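Local coordinates for protein probable exosome complex exonuclease 2 (Pyrococcus abyssi, PDB 2PO1) that probably serves as a non-catalytic component of the archaeal exosome, an RNA-degrading complex, and contributes to the structuring of the Rrp41 active site, at residues C[161-165]-C[190-196]. Sequence-based numbering, arbitrary orientation.
Sequences IAALL and LPVEKIP
With CG1 of Ile161 trans to the backbone N (chi1 -167°) and CG1 of Val192 placed likewise (chi1 -173°), the two side chains meet between the helix and the 190-196 loop, where Ile161 CD1 rests against Val192 CG1 at 4.0 Å. Farther back on the same side chain, Ile161 CG1 meets Ile195 CG2 at 3.8 Å, the two isoleucines crossing nearly at right angles, while CD1 also reaches CD of the Pro196 ring. The two methyls of Val192 divide between neighbouring residues of the helix: CG1 presses tightly on Leu165 CD2 (3.5 Å), and CG2 lies 3.3 Å from the carbonyl oxygen of Leu164. Leu165 turns its other methyl, CD1, to Ile195 CG1 at 3.9 Å. At the start of the loop, Leu164 CD2 meets Leu190 CD2 (3.7 Å), and one water bridges the backbones, donating to Leu164 O and accepting from Leu190 N. No direct hydrogen bond joins the segments. An alanine in place of Ile161 would remove CG1, CG2 and CD1 and would probably leave a gap facing Val192, Ile195 CG2 and the Pro196 ring. Ile268 of helix 247-275 packs on Ile161 and Leu165, whereas Ile66 and Val139 of the five-stranded mixed sheet pack against Leu164. The arrangement is hydrophobic core packing of the RNase PH fold, joining helix 152-166 to the connection between strands 186-189 and 197-204.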
ATOM      1  N   ILE C 161      17.304  24.795  -0.056  1.00 18.43           N
ATOM      2  CA  ILE C 161      18.204  25.511  -0.905  1.00 17.84           C
ATOM      3  C   ILE C 161      19.591  25.588  -0.258  1.00 19.05           C
ATOM      4  O   ILE C 161      20.622  25.602  -0.962  1.00 18.39           O
ATOM      5  CB  ILE C 161      17.665  26.918  -1.327  1.00 18.63           C
ATOM      6  CG1 ILE C 161      18.522  27.479  -2.477  1.00 17.48           C
ATOM      7  CG2 ILE C 161      17.593  27.833  -0.166  1.00 18.06           C
ATOM      8  CD1 ILE C 161      18.230  26.666  -3.806  1.00 15.48           C
ATOM      9  N   ALA C 162      19.635  25.642   1.062  1.00 18.37           N
ATOM     10  CA  ALA C 162      20.951  25.693   1.703  1.00 20.03           C
ATOM     11  C   ALA C 162      21.648  24.355   1.495  1.00 19.63           C
ATOM     12  O   ALA C 162      22.859  24.300   1.322  1.00 21.02           O
ATOM     13  CB  ALA C 162      20.833  26.055   3.210  1.00 20.02           C
ATOM     14  N   ALA C 163      20.899  23.254   1.497  1.00 19.23           N
ATOM     15  CA  ALA C 163      21.527  21.940   1.351  1.00 18.38           C
ATOM     16  C   ALA C 163      22.044  21.815  -0.105  1.00 19.55           C
ATOM     17  O   ALA C 163      23.159  21.355  -0.361  1.00 21.53           O
ATOM     18  CB  ALA C 163      20.532  20.847   1.692  1.00 18.26           C
ATOM     19  N   LEU C 164      21.262  22.312  -1.067  1.00 19.63           N
ATOM     20  CA  LEU C 164      21.660  22.275  -2.501  1.00 19.67           C
ATOM     21  C   LEU C 164      22.912  23.116  -2.750  1.00 20.90           C
ATOM     22  O   LEU C 164      23.833  22.731  -3.512  1.00 22.32           O
ATOM     23  CB  LEU C 164      20.475  22.781  -3.325  1.00 19.25           C
ATOM     24  CG  LEU C 164      19.369  21.766  -3.482  1.00 19.40           C
ATOM     25  CD1 LEU C 164      18.227  22.505  -4.082  1.00 19.89           C
ATOM     26  CD2 LEU C 164      19.843  20.702  -4.473  1.00 19.50           C
ATOM     27  N   LEU C 165      22.969  24.267  -2.093  1.00 20.22           N
ATOM     28  CA  LEU C 165      24.158  25.108  -2.160  1.00 23.11           C
ATOM     29  C   LEU C 165      25.329  24.418  -1.512  1.00 23.66           C
ATOM     30  O   LEU C 165      26.422  24.587  -1.938  1.00 21.98           O
ATOM     31  CB  LEU C 165      23.948  26.448  -1.480  1.00 22.31           C
ATOM     32  CG  LEU C 165      22.997  27.360  -2.264  1.00 21.89           C
ATOM     33  CD1 LEU C 165      22.464  28.420  -1.310  1.00 20.67           C
ATOM     34  CD2 LEU C 165      23.693  27.938  -3.507  1.00 21.93           C
ATOM     35  N   LEU C 190      26.588  21.591  -7.283  1.00 23.03           N
ATOM     36  CA  LEU C 190      25.463  21.284  -8.168  1.00 22.86           C
ATOM     37  C   LEU C 190      25.244  22.600  -8.916  1.00 23.49           C
ATOM     38  O   LEU C 190      25.774  23.625  -8.488  1.00 22.91           O
ATOM     39  CB  LEU C 190      24.273  20.904  -7.297  1.00 19.80           C
ATOM     40  CG  LEU C 190      23.457  19.602  -7.391  1.00 21.69           C
ATOM     41  CD1 LEU C 190      24.016  18.489  -8.194  1.00 15.53           C
ATOM     42  CD2 LEU C 190      22.910  19.183  -5.967  1.00 19.21           C
ATOM     43  N   PRO C 191      24.574  22.577 -10.085  1.00 24.22           N
ATOM     44  CA  PRO C 191      24.484  23.913 -10.685  1.00 25.69           C
ATOM     45  C   PRO C 191      23.373  24.719 -10.026  1.00 25.30           C
ATOM     46  O   PRO C 191      22.262  24.777 -10.553  1.00 24.86           O
ATOM     47  CB  PRO C 191      24.206  23.608 -12.162  1.00 26.28           C
ATOM     48  CG  PRO C 191      23.510  22.260 -12.145  1.00 24.88           C
ATOM     49  CD  PRO C 191      24.012  21.516 -10.952  1.00 23.68           C
ATOM     50  N   VAL C 192      23.663  25.290  -8.852  1.00 24.67           N
ATOM     51  CA  VAL C 192      22.675  26.065  -8.128  1.00 25.08           C
ATOM     52  C   VAL C 192      22.851  27.527  -8.522  1.00 27.04           C
ATOM     53  O   VAL C 192      23.890  28.155  -8.268  1.00 27.36           O
ATOM     54  CB  VAL C 192      22.771  25.933  -6.591  1.00 23.83           C
ATOM     55  CG1 VAL C 192      21.593  26.637  -5.944  1.00 23.35           C
ATOM     56  CG2 VAL C 192      22.800  24.464  -6.148  1.00 24.60           C
ATOM     57  N   GLU C 193      21.824  28.078  -9.136  1.00 27.55           N
ATOM     58  CA  GLU C 193      21.969  29.383  -9.739  1.00 28.72           C
ATOM     59  C   GLU C 193      21.114  30.465  -9.153  1.00 30.05           C
ATOM     60  O   GLU C 193      21.373  31.633  -9.358  1.00 31.96           O
ATOM     61  CB  GLU C 193      21.689  29.230 -11.194  1.00 30.40           C
ATOM     62  CG  GLU C 193      22.602  28.195 -11.724  1.00 32.12           C
ATOM     63  CD  GLU C 193      22.529  28.059 -13.199  1.00 33.29           C
ATOM     64  OE1 GLU C 193      21.533  28.520 -13.774  1.00 34.21           O
ATOM     65  OE2 GLU C 193      23.469  27.473 -13.767  1.00 35.26           O
ATOM     66  N   LYS C 194      20.113  30.090  -8.368  1.00 30.13           N
ATOM     67  CA  LYS C 194      19.259  31.081  -7.745  1.00 30.37           C
ATOM     68  C   LYS C 194      19.064  30.622  -6.328  1.00 28.62           C
ATOM     69  O   LYS C 194      19.330  29.454  -6.009  1.00 27.97           O
ATOM     70  CB  LYS C 194      17.950  31.193  -8.530  1.00 30.39           C
ATOM     71  CG  LYS C 194      18.010  32.337  -9.536  1.00 35.83           C
ATOM     72  CD  LYS C 194      17.017  32.136 -10.641  1.00 39.62           C
ATOM     73  CE  LYS C 194      17.639  32.513 -12.002  1.00 42.48           C
ATOM     74  NZ  LYS C 194      17.342  31.274 -12.868  1.00 43.71           N
ATOM     75  N   ILE C 195      18.646  31.534  -5.453  1.00 28.06           N
ATOM     76  CA  ILE C 195      18.386  31.150  -4.072  1.00 26.41           C
ATOM     77  C   ILE C 195      16.962  31.483  -3.619  1.00 25.89           C
ATOM     78  O   ILE C 195      16.778  32.373  -2.815  1.00 26.42           O
ATOM     79  CB  ILE C 195      19.461  31.689  -3.068  1.00 27.04           C
ATOM     80  CG1 ILE C 195      20.832  31.236  -3.492  1.00 25.29           C
ATOM     81  CG2 ILE C 195      19.208  31.156  -1.625  1.00 24.20           C
ATOM     82  CD1 ILE C 195      21.908  32.179  -3.036  1.00 29.50           C
ATOM     83  N   PRO C 196      15.964  30.728  -4.107  1.00 24.62           N
ATOM     84  CA  PRO C 196      14.591  30.956  -3.711  1.00 24.23           C
ATOM     85  C   PRO C 196      14.415  30.621  -2.239  1.00 23.54           C
ATOM     86  O   PRO C 196      14.990  29.636  -1.747  1.00 24.03           O
ATOM     87  CB  PRO C 196      13.816  29.952  -4.578  1.00 23.29           C
ATOM     88  CG  PRO C 196      14.782  28.856  -4.818  1.00 23.21           C
ATOM     89  CD  PRO C 196      16.066  29.571  -5.019  1.00 24.00           C
TER
HETATM   90  O   HOH W   1      25.996  22.573  -4.960  1.00 19.65           O